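Local coordinates for type III secretion system effector protein ExoU (Pseudomonas fluorescens, PDB 4QMK) that probably acts as a patatin-like phospholipase injected into host cells and brought to the plasma membrane by binding phosphatidylinositol 4,5-bisphosphate, at residues L470-D475 with L513-E518; E521-R526 with S554-S559. All blocks are in the same frame, centred on the assembly; numbering follows the deposited sequence.

Contact 1: residues L470-D475 with L513-E518; sequences LRFRKD and LARRPE
R515, whose NH1 is gripped by both E468 and N442 and whose NE makes a salt bridge with D519, lays its guanidinium on the ring of F472. The stack is almost parallel: the two planes are 5° apart and R515 CZ stands 3.8 Å from the ring centroid, a cation-pi contact over the face. The overlap favours the root of the ring, with R515 NE 3.4 Å from F472 CD1 and R515 NH2 3.5 Å from both F472 CG and CD2. A bend at chi3 (-70°) turns the end of R515 flat to the ring, and D519, E468 and N442 together probably fix its rotation. R516 NH1 lies 3.5 Å above the other face of the R515 guanidinium; the carboxylates of D519 and E468 probably ease the closeness of the two charges by neutralising R515.

L513 meets the same helix twice. Its carbonyl O lies in the ring plane at the edge, 3.8 Å from F472 CE1, while its methyls pack against D475: CD1 is 3.9 Å from D475 CB, and CD2 touches the backbone carbonyl. The D475 carboxylate pairs with R471 one helical turn earlier, R471 NH1 to D475 OD1, 2.7 Å.

An arginine-on-phenylalanine cation-pi stack, flanked by acidic partners, thus fastens helix 464-491 to the short link between helices 501-513 and 517-526.

Contact 2: residues E521-R526 with S554-S559; sequences EWLGKR and SKVLTS
Apolar contact centres on L523 and V556, whose side chains meet at a slant. V556 CG1, anti to its own backbone nitrogen (chi1 168°), reaches L523 CB at 3.9 Å and also lies 4.0 Å from the backbone N of G524. The second methyl, V556 CG2, approaches the tip of the leucine, 4.1 Å from L523 CD1. G524 has no side chain to hold the backbones apart, and its CA comes within 5.3 Å of that of V556. The helix axes accordingly pass 8.0 Å apart, crossing at -63°.

The polar link is indirect. A single water joins the helices, donating to the carbonyl O of E521 at 2.7 Å and pairing with S559 OG at 2.8 Å. That hydroxyl is anti to the S559 backbone nitrogen (chi1 -168°), which extends it toward the opposing helix and over the CA of E521. E521 O, which also accepts from K525 N in its own helix, thereby takes the water as a second donor.

Hydrogen bonds gather at the start of helix 555-585. S554 is the N-cap, its OG accepting a weak bond from L557 N while also bonding D511, whose carboxylate receives the backbone N-H groups of K555 and V556 as well. S554 O takes T558 N and T558 OG1 from opposite faces of its carbonyl plane, the hydroxyl bond being 2.9 Å long.

L523 continues onto A476 of helix 464-491 and L510 of helix 501-513, and V556 touches L527 just beyond helix 517-526. The opening turn of helix 555-585 therefore packs against helix 517-526 within an all-helical cluster, tied through D511 to helix 501-513.

How the contacts relate
Contacts 1 and 2 follow one another along the chain: contact 1 touches the turn leading into helix 517-526, and contact 2 uses the helix itself. Their centres are 12 Å apart, and they touch through W522: its CH2 packs 3.6 Å from R473 CD, and its CZ3 lies 4.1 Å from F472 CE2. W522 packs on helix 464-491, while G524 and L523 meet helix 555-585, L523 also reaching A476. The centres of contacts 1 and 2 lie about 31 and 25 Å from the centre of the chain, on the same side of it. R526, at the end of the helix, joins E324 by a salt bridge and F322 by a cation-pi contact, both in the same chain.

Contact 1: residues L470-D475 with L513-E518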
loop_
_atom_site.group_PDB
_atom_site.type_symbol
_atom_site.label_atom_id
_atom_site.label_comp_id
_atom_site.label_asym_id
_atom_site.label_seq_id
_atom_site.Cartn_x
_atom_site.Cartn_y
_atom_site.Cartn_z
ATOM N N LEU A 470 20.457 6.076 41.500
ATOM C CA LEU A 470 19.171 6.746 41.174
ATOM C C LEU A 470 19.390 8.167 40.632
ATOM O O LEU A 470 18.688 8.612 39.729
ATOM C CB LEU A 470 18.209 6.797 42.381
ATOM C CG LEU A 470 17.670 5.436 42.846
ATOM C CD1 LEU A 470 17.058 5.504 44.220
ATOM C CD2 LEU A 470 16.674 4.826 41.881
ATOM N N ARG A 471 20.357 8.877 41.173
ATOM C CA ARG A 471 20.616 10.229 40.709
ATOM C C ARG A 471 21.018 10.200 39.261
ATOM O O ARG A 471 20.532 11.007 38.483
ATOM C CB ARG A 471 21.699 10.907 41.562
ATOM C CG ARG A 471 21.795 12.398 41.400
ATOM C CD ARG A 471 20.575 13.128 41.925
ATOM N NE ARG A 471 20.853 14.546 42.296
ATOM C CZ ARG A 471 20.788 15.587 41.458
ATOM N NH1 ARG A 471 20.447 15.432 40.181
ATOM N NH2 ARG A 471 21.070 16.792 41.894
ATOM N N PHE A 472 21.915 9.300 38.877
ATOM C CA PHE A 472 22.322 9.257 37.478
ATOM C C PHE A 472 21.143 9.010 36.593
ATOM O O PHE A 472 21.030 9.594 35.517
ATOM C CB PHE A 472 23.377 8.168 37.216
ATOM C CG PHE A 472 23.620 7.917 35.752
ATOM C CD1 PHE A 472 24.499 8.690 35.055
ATOM C CD2 PHE A 472 22.891 6.937 35.072
ATOM C CE1 PHE A 472 24.708 8.475 33.704
ATOM C CE2 PHE A 472 23.073 6.726 33.718
ATOM C CZ PHE A 472 24.001 7.481 33.031
ATOM N N ARG A 473 20.240 8.134 37.033
ATOM C CA ARG A 473 19.058 7.838 36.212
ATOM C C ARG A 473 18.123 9.017 36.123
ATOM O O ARG A 473 17.580 9.256 35.053
ATOM C CB ARG A 473 18.307 6.606 36.686
ATOM C CG ARG A 473 19.029 5.306 36.325
ATOM C CD ARG A 473 18.919 4.971 34.849
ATOM N NE ARG A 473 17.559 4.482 34.531
ATOM C CZ ARG A 473 17.167 3.222 34.659
ATOM N NH1 ARG A 473 17.997 2.308 35.080
ATOM N NH2 ARG A 473 15.926 2.893 34.373
ATOM N N LYS A 474 17.967 9.796 37.206
ATOM C CA LYS A 474 17.107 10.971 37.124
ATOM C C LYS A 474 17.741 11.967 36.151
ATOM O O LYS A 474 17.061 12.491 35.271
ATOM C CB LYS A 474 16.902 11.649 38.478
ATOM C CG LYS A 474 15.613 12.430 38.515
ATOM C CD LYS A 474 15.467 13.435 39.655
ATOM C CE LYS A 474 14.081 14.086 39.533
ATOM N NZ LYS A 474 13.796 15.226 40.452
ATOM N N ASP A 475 19.039 12.226 36.275
ATOM C CA ASP A 475 19.644 13.158 35.353
ATOM C C ASP A 475 19.513 12.659 33.930
ATOM O O ASP A 475 19.275 13.444 33.037
ATOM C CB ASP A 475 21.132 13.386 35.626
ATOM C CG ASP A 475 21.411 14.008 36.960
ATOM O OD1 ASP A 475 20.536 14.677 37.563
ATOM O OD2 ASP A 475 22.540 13.807 37.416
ATOM N N LEU A 513 27.062 13.757 30.735
ATOM C CA LEU A 513 26.443 12.952 31.778
ATOM C C LEU A 513 27.237 11.651 32.096
ATOM O O LEU A 513 27.352 11.231 33.250
ATOM C CB LEU A 513 25.021 12.606 31.338
ATOM C CG LEU A 513 24.028 12.502 32.431
ATOM C CD1 LEU A 513 23.892 13.899 32.942
ATOM C CD2 LEU A 513 22.700 11.990 31.912
ATOM N N ALA A 514 27.797 11.039 31.085
ATOM C CA ALA A 514 28.601 9.829 31.297
ATOM C C ALA A 514 29.679 9.909 32.385
ATOM O O ALA A 514 30.452 10.846 32.433
ATOM C CB ALA A 514 29.238 9.393 29.981
ATOM N N ARG A 515 29.699 8.915 33.266
ATOM C CA ARG A 515 30.705 8.811 34.323
ATOM C C ARG A 515 31.851 7.866 33.885
ATOM O O ARG A 515 32.923 7.889 34.455
ATOM C CB ARG A 515 30.068 8.230 35.582
ATOM C CG ARG A 515 28.846 9.001 36.097
ATOM C CD ARG A 515 27.971 8.130 37.001
ATOM N NE ARG A 515 27.285 7.081 36.217
ATOM C CZ ARG A 515 26.436 6.162 36.714
ATOM N NH1 ARG A 515 26.142 6.101 38.014
ATOM N NH2 ARG A 515 25.897 5.280 35.879
ATOM N N ARG A 516 31.593 7.077 32.848
ATOM C CA ARG A 516 32.488 6.054 32.382
ATOM C C ARG A 516 31.996 5.634 31.012
ATOM O O ARG A 516 30.919 6.048 30.607
ATOM C CB ARG A 516 32.509 4.868 33.363
ATOM C CG ARG A 516 31.122 4.398 33.817
ATOM C CD ARG A 516 31.136 3.257 34.843
ATOM N NE ARG A 516 31.523 3.663 36.188
ATOM C CZ ARG A 516 30.691 4.127 37.156
ATOM N NH1 ARG A 516 29.376 4.287 36.970
ATOM N NH2 ARG A 516 31.187 4.455 38.348
ATOM N N PRO A 517 32.780 4.825 30.274
ATOM C CA PRO A 517 32.414 4.442 28.903
ATOM C C PRO A 517 31.127 3.643 28.793
ATOM O O PRO A 517 30.428 3.771 27.801
ATOM C CB PRO A 517 33.616 3.600 28.447
ATOM C CG PRO A 517 34.764 4.091 29.281
ATOM C CD PRO A 517 34.138 4.354 30.622
ATOM N N GLU A 518 30.817 2.814 29.774
ATOM C CA GLU A 518 29.543 2.064 29.773
ATOM C C GLU A 518 28.331 3.007 29.651
ATOM O O GLU A 518 27.336 2.650 29.031
ATOM C CB GLU A 518 29.319 1.287 31.094
ATOM C CG GLU A 518 30.196 0.086 31.446
ATOM C CD GLU A 518 30.260 -0.154 32.983
ATOM O OE1 GLU A 518 29.310 0.283 33.694
ATOM O OE2 GLU A 518 31.243 -0.776 33.498
#

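Contact 2: residues E521-R526 with S554-S559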
loop_
_atom_site.group_PDB
_atom_site.type_symbol
_atom_site.label_atom_id
_atom_site.label_comp_id
_atom_site.label_asym_id
_atom_site.label_seq_id
_atom_site.Cartn_x
_atom_site.Cartn_y
_atom_site.Cartn_z
ATOM N N GLU A 521 27.568 3.959 26.035
ATOM C CA GLU A 521 26.879 2.874 25.326
ATOM C C GLU A 521 25.434 2.800 25.772
ATOM O O GLU A 521 24.529 2.528 24.979
ATOM C CB GLU A 521 27.438 1.474 25.643
ATOM C CG GLU A 521 28.917 1.212 25.587
ATOM C CD GLU A 521 29.202 -0.262 26.000
ATOM O OE1 GLU A 521 29.737 -0.499 27.132
ATOM O OE2 GLU A 521 28.821 -1.190 25.222
ATOM N N TRP A 522 25.232 2.938 27.067
ATOM C CA TRP A 522 23.894 2.818 27.628
ATOM C C TRP A 522 22.931 3.885 27.086
ATOM O O TRP A 522 21.833 3.565 26.592
ATOM C CB TRP A 522 23.985 2.849 29.111
ATOM C CG TRP A 522 22.717 2.580 29.815
ATOM C CD1 TRP A 522 22.312 1.398 30.326
ATOM C CD2 TRP A 522 21.746 3.551 30.232
ATOM N NE1 TRP A 522 21.115 1.544 30.999
ATOM C CE2 TRP A 522 20.755 2.867 30.940
ATOM C CE3 TRP A 522 21.650 4.947 30.111
ATOM C CZ2 TRP A 522 19.695 3.508 31.495
ATOM C CZ3 TRP A 522 20.523 5.593 30.648
ATOM C CH2 TRP A 522 19.590 4.883 31.313
ATOM N N LEU A 523 23.363 5.131 27.097
ATOM C CA LEU A 523 22.542 6.219 26.607
ATOM C C LEU A 523 22.283 6.011 25.156
ATOM O O LEU A 523 21.210 6.367 24.659
ATOM C CB LEU A 523 23.256 7.558 26.797
ATOM C CG LEU A 523 23.423 7.922 28.269
ATOM C CD1 LEU A 523 24.576 8.849 28.404
ATOM C CD2 LEU A 523 22.126 8.521 28.814
ATOM N N GLY A 524 23.287 5.495 24.452
ATOM C CA GLY A 524 23.123 5.219 23.034
ATOM C C GLY A 524 22.014 4.190 22.756
ATOM O O GLY A 524 21.287 4.296 21.770
ATOM N N LYS A 525 21.882 3.205 23.641
ATOM C CA LYS A 525 20.783 2.250 23.541
ATOM C C LYS A 525 19.494 2.969 23.749
ATOM O O LYS A 525 18.518 2.659 23.099
ATOM C CB LYS A 525 20.805 1.151 24.610
ATOM C CG LYS A 525 22.068 0.348 24.845
ATOM C CD LYS A 525 22.432 -0.491 23.699
ATOM C CE LYS A 525 23.756 -1.191 23.964
ATOM N NZ LYS A 525 23.604 -2.198 25.025
ATOM N N ARG A 526 19.441 3.887 24.713
ATOM C CA ARG A 526 18.125 4.576 25.029
ATOM C C ARG A 526 17.655 5.388 23.876
ATOM O O ARG A 526 16.456 5.488 23.629
ATOM C CB ARG A 526 18.205 5.446 26.256
ATOM C CG ARG A 526 18.556 4.717 27.555
ATOM C CD ARG A 526 17.655 3.560 27.965
ATOM N NE ARG A 526 17.551 2.355 27.098
ATOM C CZ ARG A 526 18.375 1.304 27.082
ATOM N NH1 ARG A 526 18.076 0.256 26.303
ATOM N NH2 ARG A 526 19.498 1.284 27.807
ATOM N N SER A 554 29.072 13.853 18.453
ATOM C CA SER A 554 28.539 13.591 19.780
ATOM C C SER A 554 28.920 12.122 20.040
ATOM O O SER A 554 28.690 11.246 19.181
ATOM C CB SER A 554 27.005 13.694 19.811
ATOM O OG SER A 554 26.508 13.164 21.023
ATOM N N LYS A 555 29.483 11.815 21.189
ATOM C CA LYS A 555 29.865 10.448 21.457
ATOM C C LYS A 555 28.690 9.541 21.674
ATOM O O LYS A 555 28.741 8.341 21.333
ATOM C CB LYS A 555 30.823 10.368 22.617
ATOM C CG LYS A 555 32.124 11.010 22.258
ATOM C CD LYS A 555 33.269 10.526 23.110
ATOM C CE LYS A 555 34.570 10.963 22.451
ATOM N NZ LYS A 555 35.714 10.693 23.359
ATOM N N VAL A 556 27.618 10.080 22.210
ATOM C CA VAL A 556 26.428 9.266 22.424
ATOM C C VAL A 556 25.763 8.974 21.097
ATOM O O VAL A 556 25.234 7.886 20.899
ATOM C CB VAL A 556 25.435 9.948 23.352
ATOM C CG1 VAL A 556 24.109 9.229 23.337
ATOM C CG2 VAL A 556 25.983 9.955 24.749
ATOM N N LEU A 557 25.791 9.938 20.180
ATOM C CA LEU A 557 25.146 9.751 18.908
ATOM C C LEU A 557 25.872 8.720 18.068
ATOM O O LEU A 557 25.265 7.817 17.535
ATOM C CB LEU A 557 25.037 11.053 18.165
ATOM C CG LEU A 557 24.263 10.973 16.835
ATOM C CD1 LEU A 557 22.879 10.389 17.022
ATOM C CD2 LEU A 557 24.191 12.341 16.192
ATOM N N THR A 558 27.177 8.859 17.953
ATOM C CA THR A 558 27.975 7.904 17.212
ATOM C C THR A 558 27.674 6.497 17.708
ATOM O O THR A 558 27.612 5.545 16.934
ATOM C CB THR A 558 29.468 8.179 17.466
ATOM O OG1 THR A 558 29.740 9.518 17.076
ATOM C CG2 THR A 558 30.369 7.243 16.715
ATOM N N SER A 559 27.533 6.373 19.028
ATOM C CA SER A 559 27.324 5.091 19.664
ATOM C C SER A 559 25.966 4.539 19.345
ATOM O O SER A 559 25.837 3.334 19.061
ATOM C CB SER A 559 27.438 5.240 21.141
ATOM O OG SER A 559 27.511 4.002 21.778
HETATM O O HOH W 1 25.093 2.721 22.336
#